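Local coordinates for protein phosphoserine phosphatase RsbX (Bacillus subtilis, PDB 3W45) that removes phosphate from phosphoserine, including that of the protein RsbS, and thereby acts as a negative regulator of the stress sigma factor sigma-B, at residues Cys25-Phe30 against Lys188-Tyr193; Asn109-Leu114 against Ile152-Gly157. All coordinates share one frame; numbering follows the deposited sequence.

Contact 1: residues Cys25-Phe30 against Lys188-Tyr193; sequences CGDSFF and KDDLTY. With CO (cobalt (II) ion), chain C.
Two hydroxyls converge on OD2 of the buried D27. T192 OG1 donates to D27 OD2 over 2.7 Å, arriving on the anti lone pair, away from the other carboxylate oxygen, while T155 supplies the second hydroxyl. T192 OG1 also bonds to Q16, so each end of this link has a further partner. A chi1 of -57° in T192 sets the hydroxyl beside its own backbone N and turns T192 CG2 toward F29 CB, 4.3 Å away. The D27 side chain runs antiparallel to those of T192 and D190, its carboxylate turned 79° from that of D190.

D190 reaches back to the turn before the strand: G26 N donates to D190 OD2 at 2.8 Å, from well above the carboxylate plane. K22 makes a salt bridge to the same oxygen, which probably eases the closeness of the D190 and D27 carboxylates, and water 2 sits between D27 OD1 and D190 OD2. C25 SG lies 3.8 Å from D190 CG and accepts a hydrogen bond from D27 N within the same turn.

The other oxygen of D27 serves the metal site indirectly. Water 1, a cobalt ligand, donates to D27 OD1 and to D190 O, each at 2.8 Å, so D27 acts as a second-shell residue. D189 binds the cobalt directly through OD2 at 2.2 Å, with D156, D44 and waters 1, 3 and 4 as the remaining ligands. The edge strand containing 27-30 belongs to one sheet and 191-193 to the other; their axes run 7.6 Å apart at 16°. This is the metal-bearing end of the PPM (PP2C-type) beta-sandwich, where aspartates at strand ends of both sheets bind a metal ion, here cobalt.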
loop_
_atom_site.group_PDB
_atom_site.type_symbol
_atom_site.label_atom_id
_atom_site.label_comp_id
_atom_site.label_asym_id
_atom_site.label_seq_id
_atom_site.Cartn_x
_atom_site.Cartn_y
_atom_site.Cartn_z
ATOM N N CYS A 25 16.093 3.159 -4.021
ATOM C CA CYS A 25 14.976 2.892 -3.119
ATOM C C CYS A 25 14.681 1.402 -3.058
ATOM O O CYS A 25 14.623 0.747 -4.090
ATOM C CB CYS A 25 13.754 3.655 -3.598
ATOM S SG CYS A 25 12.415 3.711 -2.393
ATOM N N GLY A 26 14.490 0.866 -1.844
ATOM C CA GLY A 26 14.058 -0.476 -1.673
ATOM C C GLY A 26 12.541 -0.700 -1.683
ATOM O O GLY A 26 12.108 -1.853 -1.643
ATOM N N ASP A 27 11.750 0.378 -1.664
ATOM C CA ASP A 27 10.272 0.279 -1.644
ATOM C C ASP A 27 9.787 0.362 -3.095
ATOM O O ASP A 27 10.402 1.050 -3.919
ATOM C CB ASP A 27 9.664 1.511 -0.941
ATOM C CG ASP A 27 9.775 1.495 0.571
ATOM O OD1 ASP A 27 10.357 0.557 1.188
ATOM O OD2 ASP A 27 9.271 2.492 1.154
ATOM N N SER A 28 8.644 -0.248 -3.406
ATOM C CA SER A 28 8.000 0.011 -4.683
ATOM C C SER A 28 6.512 0.158 -4.488
ATOM O O SER A 28 5.963 -0.223 -3.455
ATOM C CB SER A 28 8.219 -1.178 -5.634
ATOM O OG SER A 28 7.365 -2.218 -5.148
ATOM N N PHE A 29 5.850 0.729 -5.472
ATOM C CA PHE A 29 4.394 0.740 -5.445
ATOM C C PHE A 29 3.870 0.554 -6.872
ATOM O O PHE A 29 4.591 0.769 -7.881
ATOM C CB PHE A 29 3.895 2.057 -4.867
ATOM C CG PHE A 29 4.231 3.230 -5.744
ATOM C CD1 PHE A 29 5.467 3.886 -5.603
ATOM C CD2 PHE A 29 3.330 3.642 -6.752
ATOM C CE1 PHE A 29 5.803 4.978 -6.452
ATOM C CE2 PHE A 29 3.647 4.699 -7.590
ATOM C CZ PHE A 29 4.887 5.368 -7.439
ATOM N N PHE A 30 2.607 0.161 -6.949
ATOM C CA PHE A 30 1.879 0.263 -8.181
ATOM C C PHE A 30 0.466 0.732 -7.895
ATOM O O PHE A 30 -0.143 0.268 -6.952
ATOM C CB PHE A 30 1.824 -1.077 -8.903
ATOM C CG PHE A 30 1.080 -1.000 -10.178
ATOM C CD1 PHE A 30 1.693 -0.428 -11.303
ATOM C CD2 PHE A 30 -0.246 -1.383 -10.229
ATOM C CE1 PHE A 30 0.992 -0.298 -12.488
ATOM C CE2 PHE A 30 -0.975 -1.261 -11.424
ATOM C CZ PHE A 30 -0.337 -0.727 -12.563
ATOM N N LYS A 188 14.956 8.192 8.061
ATOM C CA LYS A 188 15.709 7.045 8.603
ATOM C C LYS A 188 15.599 5.781 7.733
ATOM O O LYS A 188 16.446 4.887 7.790
ATOM C CB LYS A 188 15.188 6.667 9.994
ATOM C CG LYS A 188 16.253 6.150 10.953
ATOM C CD LYS A 188 17.173 7.312 11.432
ATOM C CE LYS A 188 16.375 8.408 12.165
ATOM N NZ LYS A 188 17.032 9.758 12.074
ATOM N N ASP A 189 14.500 5.673 6.978
ATOM C CA ASP A 189 14.310 4.551 6.063
ATOM C C ASP A 189 13.628 5.092 4.824
ATOM O O ASP A 189 13.129 6.218 4.836
ATOM C CB ASP A 189 13.404 3.498 6.749
ATOM C CG ASP A 189 13.274 2.200 5.942
ATOM O OD1 ASP A 189 14.069 1.966 4.989
ATOM O OD2 ASP A 189 12.374 1.400 6.274
ATOM N N ASP A 190 13.618 4.310 3.743
ATOM C CA ASP A 190 12.689 4.617 2.624
ATOM C C ASP A 190 11.272 4.732 3.167
ATOM O O ASP A 190 10.895 3.980 4.070
ATOM C CB ASP A 190 12.722 3.525 1.557
ATOM C CG ASP A 190 14.123 3.320 0.979
ATOM O OD1 ASP A 190 14.868 4.315 0.853
ATOM O OD2 ASP A 190 14.492 2.161 0.691
ATOM N N LEU A 191 10.508 5.690 2.627
ATOM C CA LEU A 191 9.158 5.988 3.117
ATOM C C LEU A 191 8.249 6.067 1.895
ATOM O O LEU A 191 8.480 6.867 0.978
ATOM C CB LEU A 191 9.138 7.338 3.870
ATOM C CG LEU A 191 7.939 7.614 4.797
ATOM C CD1 LEU A 191 8.304 8.659 5.862
ATOM C CD2 LEU A 191 6.741 8.072 4.028
ATOM N N THR A 192 7.261 5.174 1.852
ATOM C CA THR A 192 6.275 5.170 0.775
ATOM C C THR A 192 4.866 5.108 1.388
ATOM O O THR A 192 4.614 4.317 2.305
ATOM C CB THR A 192 6.423 3.918 -0.096
ATOM O OG1 THR A 192 7.765 3.851 -0.629
ATOM C CG2 THR A 192 5.398 3.936 -1.248
ATOM N N TYR A 193 3.959 5.929 0.875
ATOM C CA TYR A 193 2.542 5.761 1.233
ATOM C C TYR A 193 1.606 6.095 0.079
ATOM O O TYR A 193 1.925 6.942 -0.762
ATOM C CB TYR A 193 2.195 6.540 2.505
ATOM C CG TYR A 193 2.366 8.044 2.470
ATOM C CD1 TYR A 193 1.407 8.867 1.869
ATOM C CD2 TYR A 193 3.433 8.639 3.121
ATOM C CE1 TYR A 193 1.536 10.252 1.895
ATOM C CE2 TYR A 193 3.570 10.018 3.172
ATOM C CZ TYR A 193 2.622 10.818 2.558
ATOM O OH TYR A 193 2.787 12.177 2.612
HETATM CO CO CO C . 11.341 -0.177 5.196
HETATM O O HOH W 1 10.560 1.171 3.909
HETATM O O HOH W 2 12.972 -0.028 1.319
HETATM O O HOH W 3 13.171 -0.390 3.989
HETATM O O HOH W 4 12.353 -1.637 6.437
#

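Contact 2: residues Asn109-Leu114 against Ile152-Gly157. With CO (cobalt (II) ion), chain C.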
loop_
_atom_site.group_PDB
_atom_site.type_symbol
_atom_site.label_atom_id
_atom_site.label_comp_id
_atom_site.label_asym_id
_atom_site.label_seq_id
_atom_site.Cartn_x
_atom_site.Cartn_y
_atom_site.Cartn_z
ATOM N N ASN A 109 5.016 -6.140 7.126
ATOM C CA ASN A 109 4.818 -4.922 7.919
ATOM C C ASN A 109 4.421 -3.679 7.085
ATOM O O ASN A 109 4.557 -2.532 7.550
ATOM C CB ASN A 109 6.095 -4.632 8.751
ATOM C CG ASN A 109 7.304 -4.238 7.880
ATOM O OD1 ASN A 109 7.306 -4.382 6.642
ATOM N ND2 ASN A 109 8.337 -3.717 8.538
ATOM N N VAL A 110 3.933 -3.890 5.866
ATOM C CA VAL A 110 3.339 -2.801 5.117
ATOM C C VAL A 110 1.909 -2.683 5.633
ATOM O O VAL A 110 1.138 -3.636 5.536
ATOM C CB VAL A 110 3.362 -3.098 3.625
ATOM C CG1 VAL A 110 2.685 -1.978 2.844
ATOM C CG2 VAL A 110 4.790 -3.227 3.197
ATOM N N ARG A 111 1.558 -1.529 6.172
ATOM C CA ARG A 111 0.268 -1.387 6.878
ATOM C C ARG A 111 -0.836 -0.770 6.011
ATOM O O ARG A 111 -0.555 0.057 5.140
ATOM C CB ARG A 111 0.441 -0.511 8.154
ATOM C CG ARG A 111 1.537 -1.019 9.162
ATOM C CD ARG A 111 1.272 -2.449 9.625
ATOM N NE ARG A 111 0.024 -2.566 10.399
ATOM C CZ ARG A 111 -0.065 -2.363 11.714
ATOM N NH1 ARG A 111 1.016 -2.052 12.428
ATOM N NH2 ARG A 111 -1.233 -2.460 12.326
ATOM N N PHE A 112 -2.083 -1.095 6.335
ATOM C CA PHE A 112 -3.253 -0.539 5.651
ATOM C C PHE A 112 -4.240 -0.116 6.733
ATOM O O PHE A 112 -4.500 -0.892 7.633
ATOM C CB PHE A 112 -3.878 -1.661 4.834
ATOM C CG PHE A 112 -5.194 -1.330 4.168
ATOM C CD1 PHE A 112 -5.390 -0.137 3.484
ATOM C CD2 PHE A 112 -6.250 -2.257 4.200
ATOM C CE1 PHE A 112 -6.634 0.123 2.851
ATOM C CE2 PHE A 112 -7.473 -1.996 3.559
ATOM C CZ PHE A 112 -7.659 -0.817 2.894
ATOM N N ILE A 113 -4.783 1.089 6.634
ATOM C CA ILE A 113 -5.795 1.572 7.567
ATOM C C ILE A 113 -6.860 2.212 6.698
ATOM O O ILE A 113 -6.535 3.028 5.823
ATOM C CB ILE A 113 -5.241 2.669 8.531
ATOM C CG1 ILE A 113 -4.028 2.153 9.343
ATOM C CG2 ILE A 113 -6.352 3.100 9.527
ATOM C CD1 ILE A 113 -2.649 2.287 8.678
ATOM N N LEU A 114 -8.119 1.815 6.906
ATOM C CA LEU A 114 -9.243 2.445 6.175
ATOM C C LEU A 114 -10.200 3.026 7.226
ATOM O O LEU A 114 -10.622 2.312 8.139
ATOM C CB LEU A 114 -9.941 1.452 5.237
ATOM C CG LEU A 114 -11.061 2.064 4.361
ATOM C CD1 LEU A 114 -11.164 1.421 3.007
ATOM C CD2 LEU A 114 -12.412 2.048 5.095
ATOM N N ILE A 152 -4.975 4.677 3.963
ATOM C CA ILE A 152 -3.546 4.806 3.646
ATOM C C ILE A 152 -2.971 3.388 3.602
ATOM O O ILE A 152 -3.352 2.535 4.399
ATOM C CB ILE A 152 -2.796 5.652 4.712
ATOM C CG1 ILE A 152 -1.308 5.794 4.330
ATOM C CG2 ILE A 152 -2.944 5.040 6.159
ATOM C CD1 ILE A 152 -0.586 6.922 5.125
ATOM N N ILE A 153 -2.031 3.171 2.685
ATOM C CA ILE A 153 -1.157 2.034 2.719
ATOM C C ILE A 153 0.245 2.570 2.854
ATOM O O ILE A 153 0.634 3.403 2.073
ATOM C CB ILE A 153 -1.244 1.169 1.449
ATOM C CG1 ILE A 153 -2.683 0.716 1.271
ATOM C CG2 ILE A 153 -0.246 -0.003 1.549
ATOM C CD1 ILE A 153 -2.894 -0.060 -0.021
ATOM N N HIS A 154 0.992 2.097 3.842
ATOM C CA HIS A 154 2.343 2.618 4.035
ATOM C C HIS A 154 3.425 1.608 4.440
ATOM O O HIS A 154 3.170 0.623 5.161
ATOM C CB HIS A 154 2.304 3.793 5.023
ATOM C CG HIS A 154 2.095 3.399 6.447
ATOM N ND1 HIS A 154 3.116 2.929 7.244
ATOM C CD2 HIS A 154 0.997 3.459 7.238
ATOM C CE1 HIS A 154 2.649 2.682 8.455
ATOM N NE2 HIS A 154 1.366 3.001 8.482
ATOM N N THR A 155 4.642 1.880 4.000
ATOM C CA THR A 155 5.793 1.067 4.476
ATOM C C THR A 155 6.254 1.472 5.873
ATOM O O THR A 155 5.843 2.501 6.408
ATOM C CB THR A 155 6.980 1.121 3.531
ATOM O OG1 THR A 155 7.412 2.483 3.341
ATOM C CG2 THR A 155 6.624 0.507 2.169
ATOM N N ASP A 156 7.127 0.662 6.451
ATOM C CA ASP A 156 7.604 0.912 7.829
ATOM C C ASP A 156 8.456 2.168 7.979
ATOM O O ASP A 156 8.716 2.572 9.103
ATOM C CB ASP A 156 8.329 -0.326 8.398
ATOM C CG ASP A 156 9.599 -0.678 7.618
ATOM O OD1 ASP A 156 9.912 0.012 6.605
ATOM O OD2 ASP A 156 10.247 -1.677 7.966
ATOM N N GLY A 157 8.860 2.800 6.880
ATOM C CA GLY A 157 9.570 4.076 6.975
ATOM C C GLY A 157 8.682 5.202 7.503
ATOM O O GLY A 157 9.197 6.236 7.955
HETATM CO CO CO C . 11.341 -0.177 5.196
HETATM O O HOH W 5 7.656 -1.800 5.274
HETATM O O HOH W 4 12.353 -1.637 6.437
HETATM O O HOH W 3 13.171 -0.390 3.989
HETATM O O HOH W 1 10.560 1.171 3.909
#
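R111 lays its CB over one face of the H154 ring, 4.0 Å from the centroid and offset toward the rim, in a CH-pi contact. The R111 and H154 side chains run alongside each other in the same direction. The ring is held by the residue that follows its strand: H154 ND1 donates almost straight (179°) to T155 O, which lies in the ring plane, though the donor stands above the T155 carbonyl plane. A chi1 of 74°, placing CG between the backbone N and the carbonyl carbon, turns the ring to reach it. I113 CD1 fills the hollow between the H154 ring and I152, meeting I152 CG2 at 3.7 Å. Helix 163-169 packs over I113 and I152.

R111, H154, I113 and I152 share one face of an antiparallel strand pair in the PPM sandwich, with R111-H154 and I113-I152 as hydrogen-bonded pairs; F112 and I153, the non-hydrogen-bonded pair between, point to the other. On that face, toward the other sheet, I153 fits between two neighbours. Its CG1 meets F112 CD1 at 3.6 Å and its CG2 meets V110 CG1 at 3.8 Å, all three side chains packing against V42 or L93.

Beyond the strands, N109 ND2 bonds to D156 OD2 at 2.9 Å from above the carboxylate plane, the amide turned 75° from it. Water 5 joins N109 OD1 to D156 N, and D156 OD1 binds cobalt at 2.0 Å.

Along the chain the order is 25-30, 109-114, 152-157, 188-193, so both segments of contact 2 fall between the two of contact 1. Their centres lie 11 Å apart. Strands 150-154 and 191-198 are antiparallel neighbours in one sheet; contact 2 extends that sheet through strand 111-115, whereas contact 1 crosses to strand 27-33 at the edge of the facing sheet. The two also pack directly, L191 CD1 approaching G157 O at 3.3 Å. One contact thus spans the sandwich and the other runs within a layer. At the shared cobalt, segments 152-157 and 188-193 give direct ligands, while 25-30 and 109-114 act in the second shell.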